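Long-range contact in ESSC (Geobacillus thermodenitrificans, PDB 5FWH), which is a component of the bacterial type VII secretion apparatus, its N-terminal forkhead-associated region probably mediating protein contacts: residues K95-V106 with S186-L195. Residues are numbered along the deposited sequence; the frame is centred on the assembly and turned at random.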
ATOM      1  N   LYS A  95       8.089  -0.868 -10.951  1.00 59.30           N
ATOM      2  CA  LYS A  95       8.897   0.054 -10.173  1.00 60.37           C
ATOM      3  C   LYS A  95       9.472   1.142 -11.062  1.00 58.25           C
ATOM      4  O   LYS A  95      10.211   0.872 -12.025  1.00 60.14           O
ATOM      5  CB  LYS A  95      10.019  -0.712  -9.452  1.00 67.99           C
ATOM      6  CG  LYS A  95      10.542   0.021  -8.217  1.00 73.99           C
ATOM      7  CD  LYS A  95      11.475  -0.798  -7.340  1.00 77.72           C
ATOM      8  CE  LYS A  95      12.878  -0.813  -7.903  1.00 81.45           C
ATOM      9  NZ  LYS A  95      13.508   0.537  -7.943  1.00 83.35           N
ATOM     10  N   TYR A  96       9.124   2.380 -10.733  1.00 49.12           N
ATOM     11  CA  TYR A  96       9.532   3.539 -11.454  1.00 46.89           C
ATOM     12  C   TYR A  96      10.415   4.304 -10.524  1.00 46.01           C
ATOM     13  O   TYR A  96      10.099   4.372  -9.355  1.00 42.86           O
ATOM     14  CB  TYR A  96       8.314   4.412 -11.694  1.00 49.34           C
ATOM     15  CG  TYR A  96       7.286   3.813 -12.547  1.00 51.21           C
ATOM     16  CD1 TYR A  96       6.332   2.997 -12.015  1.00 51.74           C
ATOM     17  CD2 TYR A  96       7.283   4.071 -13.924  1.00 55.29           C
ATOM     18  CE1 TYR A  96       5.403   2.415 -12.815  1.00 55.90           C
ATOM     19  CE2 TYR A  96       6.348   3.509 -14.729  1.00 58.78           C
ATOM     20  CZ  TYR A  96       5.413   2.683 -14.171  1.00 57.82           C
ATOM     21  OH  TYR A  96       4.477   2.123 -14.972  1.00 61.44           O
ATOM     22  N   VAL A  97      11.431   4.960 -11.023  1.00 46.63           N
ATOM     23  CA  VAL A  97      12.251   5.806 -10.161  1.00 46.88           C
ATOM     24  C   VAL A  97      12.329   7.128 -10.821  1.00 45.55           C
ATOM     25  O   VAL A  97      12.613   7.215 -11.971  1.00 48.92           O
ATOM     26  CB  VAL A  97      13.661   5.247  -9.884  1.00 49.35           C
ATOM     27  CG1 VAL A  97      14.442   6.174  -8.946  1.00 49.29           C
ATOM     28  CG2 VAL A  97      13.525   3.870  -9.261  1.00 50.47           C
ATOM     29  N   TYR A  98      12.003   8.162 -10.072  1.00 44.88           N
ATOM     30  CA  TYR A  98      12.048   9.524 -10.558  1.00 45.04           C
ATOM     31  C   TYR A  98      13.121  10.320  -9.876  1.00 47.96           C
ATOM     32  O   TYR A  98      13.301  10.221  -8.637  1.00 47.07           O
ATOM     33  CB  TYR A  98      10.694  10.226 -10.313  1.00 43.54           C
ATOM     34  CG  TYR A  98       9.549   9.444 -10.970  1.00 43.91           C
ATOM     35  CD1 TYR A  98       9.371   9.425 -12.380  1.00 46.30           C
ATOM     36  CD2 TYR A  98       8.713   8.667 -10.202  1.00 43.47           C
ATOM     37  CE1 TYR A  98       8.341   8.693 -12.966  1.00 46.15           C
ATOM     38  CE2 TYR A  98       7.674   7.956 -10.782  1.00 46.06           C
ATOM     39  CZ  TYR A  98       7.524   7.956 -12.167  1.00 46.91           C
ATOM     40  OH  TYR A  98       6.472   7.215 -12.644  1.00 51.99           O
ATOM     41  N   TYR A  99      13.747  11.174 -10.671  1.00 48.97           N
ATOM     42  CA  TYR A  99      14.708  12.163 -10.200  1.00 52.39           C
ATOM     43  C   TYR A  99      13.951  13.448  -9.864  1.00 52.28           C
ATOM     44  O   TYR A  99      13.278  14.005 -10.712  1.00 54.36           O
ATOM     45  CB  TYR A  99      15.824  12.384 -11.250  1.00 53.91           C
ATOM     46  CG  TYR A  99      16.745  13.476 -10.859  1.00 54.78           C
ATOM     47  CD1 TYR A  99      17.639  13.276  -9.841  1.00 56.87           C
ATOM     48  CD2 TYR A  99      16.680  14.725 -11.449  1.00 56.26           C
ATOM     49  CE1 TYR A  99      18.476  14.290  -9.400  1.00 58.50           C
ATOM     50  CE2 TYR A  99      17.521  15.761 -11.030  1.00 59.05           C
ATOM     51  CZ  TYR A  99      18.426  15.526 -10.011  1.00 58.64           C
ATOM     52  OH  TYR A  99      19.275  16.498  -9.564  1.00 62.62           O
ATOM     53  N   VAL A 100      14.038  13.883  -8.606  1.00 52.14           N
ATOM     54  CA  VAL A 100      13.282  15.018  -8.127  1.00 52.48           C
ATOM     55  C   VAL A 100      14.189  16.021  -7.399  1.00 53.87           C
ATOM     56  O   VAL A 100      13.705  16.838  -6.637  1.00 54.40           O
ATOM     57  CB  VAL A 100      12.106  14.592  -7.213  1.00 51.85           C
ATOM     58  CG1 VAL A 100      11.072  13.780  -7.985  1.00 50.43           C
ATOM     59  CG2 VAL A 100      12.598  13.806  -5.994  1.00 52.55           C
ATOM     60  N   GLY A 101      15.494  15.954  -7.663  1.00 53.95           N
ATOM     61  CA  GLY A 101      16.464  16.912  -7.171  1.00 57.36           C
ATOM     62  C   GLY A 101      16.245  18.379  -7.556  1.00 61.32           C
ATOM     63  O   GLY A 101      16.742  19.280  -6.882  1.00 62.60           O
ATOM     64  N   GLN A 102      15.502  18.626  -8.615  1.00 62.20           N
ATOM     65  CA  GLN A 102      15.139  19.986  -8.959  1.00 67.41           C
ATOM     66  C   GLN A 102      13.705  20.308  -8.627  1.00 65.96           C
ATOM     67  O   GLN A 102      13.191  21.237  -9.187  1.00 66.95           O
ATOM     68  CB  GLN A 102      15.341  20.218 -10.458  1.00 70.10           C
ATOM     69  CG  GLN A 102      16.657  19.711 -10.978  1.00 74.78           C
ATOM     70  CD  GLN A 102      17.735  20.754 -10.930  1.00 77.46           C
ATOM     71  OE1 GLN A 102      18.285  21.124 -11.969  1.00 85.19           O
ATOM     72  NE2 GLN A 102      18.049  21.236  -9.734  1.00 79.02           N
ATOM     73  N   GLN A 103      13.063  19.552  -7.741  1.00 66.77           N
ATOM     74  CA  GLN A 103      11.696  19.830  -7.306  1.00 66.70           C
ATOM     75  C   GLN A 103      11.699  20.212  -5.832  1.00 64.41           C
ATOM     76  O   GLN A 103      12.415  19.624  -5.044  1.00 65.80           O
ATOM     77  CB  GLN A 103      10.840  18.573  -7.402  1.00 66.13           C
ATOM     78  CG  GLN A 103      10.769  17.887  -8.758  1.00 67.21           C
ATOM     79  CD  GLN A 103       9.719  18.453  -9.694  1.00 66.82           C
ATOM     80  OE1 GLN A 103      10.017  18.779 -10.841  1.00 69.90           O
ATOM     81  NE2 GLN A 103       8.491  18.565  -9.222  1.00 66.88           N
ATOM     82  N   SER A 104      10.869  21.170  -5.457  1.00 54.61           N
ATOM     83  CA  SER A 104      10.563  21.420  -4.041  1.00 55.32           C
ATOM     84  C   SER A 104       9.161  20.901  -3.611  1.00 51.89           C
ATOM     85  O   SER A 104       8.805  20.990  -2.430  1.00 47.93           O
ATOM     86  CB  SER A 104      10.673  22.898  -3.775  1.00 59.25           C
ATOM     87  OG  SER A 104       9.831  23.578  -4.693  1.00 64.74           O
ATOM     88  N   GLU A 105       8.371  20.377  -4.567  1.00 51.16           N
ATOM     89  CA  GLU A 105       6.996  19.912  -4.271  1.00 55.35           C
ATOM     90  C   GLU A 105       6.580  18.821  -5.243  1.00 50.17           C
ATOM     91  O   GLU A 105       6.884  18.924  -6.417  1.00 50.05           O
ATOM     92  CB  GLU A 105       6.028  21.089  -4.367  1.00 61.52           C
ATOM     93  CG  GLU A 105       4.547  20.748  -4.300  1.00 67.40           C
ATOM     94  CD  GLU A 105       3.978  20.804  -2.893  1.00 74.42           C
ATOM     95  OE1 GLU A 105       3.729  21.929  -2.370  1.00 79.74           O
ATOM     96  OE2 GLU A 105       3.763  19.726  -2.291  1.00 79.87           O
ATOM     97  N   VAL A 106       5.964  17.740  -4.732  1.00 49.55           N
ATOM     98  CA  VAL A 106       5.386  16.633  -5.548  1.00 44.31           C
ATOM     99  C   VAL A 106       3.938  16.415  -5.073  1.00 46.05           C
ATOM    100  O   VAL A 106       3.708  16.115  -3.888  1.00 48.09           O
ATOM    101  CB  VAL A 106       6.224  15.339  -5.453  1.00 42.16           C
ATOM    102  CG1 VAL A 106       5.638  14.214  -6.295  1.00 40.56           C
ATOM    103  CG2 VAL A 106       7.602  15.589  -5.976  1.00 44.60           C
ATOM    104  N   SER A 186       3.059  10.046 -14.705  1.00 49.77           N
ATOM    105  CA  SER A 186       3.860  11.062 -14.066  1.00 51.10           C
ATOM    106  C   SER A 186       4.398  12.095 -15.024  1.00 50.61           C
ATOM    107  O   SER A 186       4.871  11.778 -16.086  1.00 54.65           O
ATOM    108  CB  SER A 186       5.065  10.428 -13.303  1.00 49.49           C
ATOM    109  OG  SER A 186       5.575  11.394 -12.357  1.00 48.40           O
ATOM    110  N   SER A 187       4.424  13.335 -14.585  1.00 54.71           N
ATOM    111  CA  SER A 187       5.173  14.371 -15.302  1.00 56.19           C
ATOM    112  C   SER A 187       6.599  14.503 -14.791  1.00 55.70           C
ATOM    113  O   SER A 187       7.266  15.419 -15.177  1.00 59.63           O
ATOM    114  CB  SER A 187       4.441  15.691 -15.155  1.00 56.75           C
ATOM    115  OG  SER A 187       4.422  16.054 -13.814  1.00 58.30           O
ATOM    116  N   LEU A 188       7.065  13.613 -13.915  1.00 54.49           N
ATOM    117  CA  LEU A 188       8.417  13.727 -13.340  1.00 54.80           C
ATOM    118  C   LEU A 188       9.460  13.126 -14.273  1.00 53.25           C
ATOM    119  O   LEU A 188       9.120  12.363 -15.143  1.00 58.08           O
ATOM    120  CB  LEU A 188       8.497  13.029 -11.982  1.00 51.18           C
ATOM    121  CG  LEU A 188       7.647  13.684 -10.868  1.00 49.87           C
ATOM    122  CD1 LEU A 188       7.440  12.740  -9.706  1.00 49.73           C
ATOM    123  CD2 LEU A 188       8.250  14.977 -10.379  1.00 48.39           C
ATOM    124  N   THR A 189      10.731  13.440 -14.031  1.00 54.48           N
ATOM    125  CA  THR A 189      11.880  12.820 -14.742  1.00 57.71           C
ATOM    126  C   THR A 189      12.204  11.369 -14.385  1.00 57.11           C
ATOM    127  O   THR A 189      12.818  11.098 -13.341  1.00 53.69           O
ATOM    128  CB  THR A 189      13.223  13.533 -14.425  1.00 59.66           C
ATOM    129  OG1 THR A 189      13.077  14.942 -14.431  1.00 59.67           O
ATOM    130  CG2 THR A 189      14.334  13.108 -15.429  1.00 63.77           C
ATOM    131  N   GLU A 190      11.916  10.443 -15.289  1.00 56.23           N
ATOM    132  CA  GLU A 190      12.337   9.073 -15.084  1.00 60.10           C
ATOM    133  C   GLU A 190      13.867   8.980 -15.135  1.00 58.35           C
ATOM    134  O   GLU A 190      14.466   9.601 -15.950  1.00 57.18           O
ATOM    135  CB  GLU A 190      11.699   8.125 -16.099  1.00 64.82           C
ATOM    136  CG  GLU A 190      10.680   7.155 -15.507  1.00 69.28           C
ATOM    137  CD  GLU A 190       9.672   6.658 -16.552  1.00 76.36           C
ATOM    138  OE1 GLU A 190      10.017   6.689 -17.766  1.00 81.79           O
ATOM    139  OE2 GLU A 190       8.537   6.266 -16.170  1.00 78.86           O
ATOM    140  N   THR A 191      14.471   8.245 -14.208  1.00 62.43           N
ATOM    141  CA  THR A 191      15.921   7.988 -14.219  1.00 69.52           C
ATOM    142  C   THR A 191      16.299   6.646 -14.840  1.00 73.57           C
ATOM    143  O   THR A 191      17.510   6.324 -14.912  1.00 71.20           O
ATOM    144  CB  THR A 191      16.505   7.985 -12.795  1.00 72.04           C
ATOM    145  OG1 THR A 191      16.270   6.713 -12.167  1.00 76.81           O
ATOM    146  CG2 THR A 191      15.883   9.059 -11.976  1.00 70.98           C
HETATM  147  N   MSE A 192      15.262   5.911 -15.279  1.00 77.61           N
HETATM  148  CA  MSE A 192      15.306   4.508 -15.689  1.00 82.47           C
HETATM  149  C   MSE A 192      14.139   4.161 -16.561  1.00 77.89           C
HETATM  150  O   MSE A 192      13.073   4.753 -16.383  1.00 72.26           O
HETATM  151  CB  MSE A 192      14.911   3.676 -14.473  1.00 91.69           C
HETATM  152  CG  MSE A 192      15.802   2.472 -14.322  1.00102.20           C
HETATM  153 SE   MSE A 192      17.286   3.235 -13.297  1.00124.33          SE
HETATM  154  CE  MSE A 192      16.556   2.963 -11.473  1.00103.53           C
ATOM    155  N   PRO A 193      14.275   3.160 -17.445  1.00 76.04           N
ATOM    156  CA  PRO A 193      13.082   2.410 -17.881  1.00 75.50           C
ATOM    157  C   PRO A 193      12.375   1.729 -16.678  1.00 72.06           C
ATOM    158  O   PRO A 193      13.045   1.266 -15.762  1.00 69.16           O
ATOM    159  CB  PRO A 193      13.660   1.334 -18.820  1.00 78.59           C
ATOM    160  CG  PRO A 193      14.905   1.922 -19.344  1.00 78.45           C
ATOM    161  CD  PRO A 193      15.438   2.870 -18.305  1.00 74.18           C
ATOM    162  N   PRO A 194      11.039   1.663 -16.673  1.00 73.60           N
ATOM    163  CA  PRO A 194      10.360   1.049 -15.516  1.00 77.79           C
ATOM    164  C   PRO A 194      10.675  -0.448 -15.296  1.00 82.82           C
ATOM    165  O   PRO A 194      10.816  -1.174 -16.272  1.00 87.38           O
ATOM    166  CB  PRO A 194       8.881   1.238 -15.851  1.00 75.46           C
ATOM    167  CG  PRO A 194       8.852   2.443 -16.741  1.00 73.59           C
ATOM    168  CD  PRO A 194      10.083   2.346 -17.564  1.00 75.34           C
ATOM    169  N   LEU A 195      10.805  -0.884 -14.038  1.00 82.47           N
ATOM    170  CA  LEU A 195      11.044  -2.303 -13.710  1.00 88.23           C
ATOM    171  C   LEU A 195      10.367  -2.708 -12.384  1.00 87.07           C
ATOM    172  O   LEU A 195      10.600  -3.782 -11.826  1.00 87.90           O
ATOM    173  CB  LEU A 195      12.546  -2.609 -13.704  1.00 92.65           C
ATOM    174  CG  LEU A 195      13.547  -1.943 -12.717  1.00 98.06           C
ATOM    175  CD1 LEU A 195      13.519  -0.405 -12.705  1.00 98.45           C
ATOM    176  CD2 LEU A 195      13.419  -2.488 -11.290  1.00 96.48           C
TER
HETATM  177  O   HOH W   1       5.702   7.431 -15.097  1.00 61.87           O
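Tyr98 and Leu188 form the tight part of this contact: their side chains cross at about a right angle, with Leu188 CB 3.7 Å from Tyr98 CD1. The CG of Tyr98 stands anti to its carbonyl carbon (chi1 -57°), which carries the ring over the Ser186-Glu190 part of the other segment. There Ser186 OG, which accepts from Leu188 N in an ST turn and is hydrogen-bonded to Asp115 O, lies over one ring face, offset toward the rim, and Glu190 CG runs alongside, 3.8 Å from Tyr98 CE1. The hydroxyl donates to a water in the ring plane, and that water donates in turn to Glu190 OE2. Leu188 also spreads its methyls: CD1 meets Val106 CG1, whereas CD2 reaches Val100 CG1 at 3.9 Å and the amide of Gln103. With an alanine here in place of Tyr98, Leu188 CB and Ser186 would probably lose the ring they pack on and the water the hydroxyl that donates to it.

Three backbone bonds cross, all near straight. Tyr99 N donates to Thr189 O (2.8 Å), Thr191 N to Val97 O at an N-H...O angle of 173°, and Leu195 N to Lys95 O (2.7 Å, 166°). Thr191 CG2 presses on Tyr99 CB at 3.4 Å.

Toward Leu195 the 192-195 side is exposed to solvent and touches through fewer atoms. Selenomethionine Met192 brings only CE against Val97 CG2, Pro194 CG approaches Tyr96 CE2 obliquely at 3.4 Å, and Lys95 CE lies beside Leu195 CD2. Glu190 OE2 sits at the edge of the Tyr96 ring, whose hydroxyl bonds instead to Glu183 and Val184.

In the FHA-type beta sandwich, 189-190 is a short, weakly bonded antiparallel strand at the edge, beside 94-99, whose other side pairs with 175-180. Ser186 and Leu188 meanwhile touch Ile116 of strand 116-117, linking this edge to the second sheet.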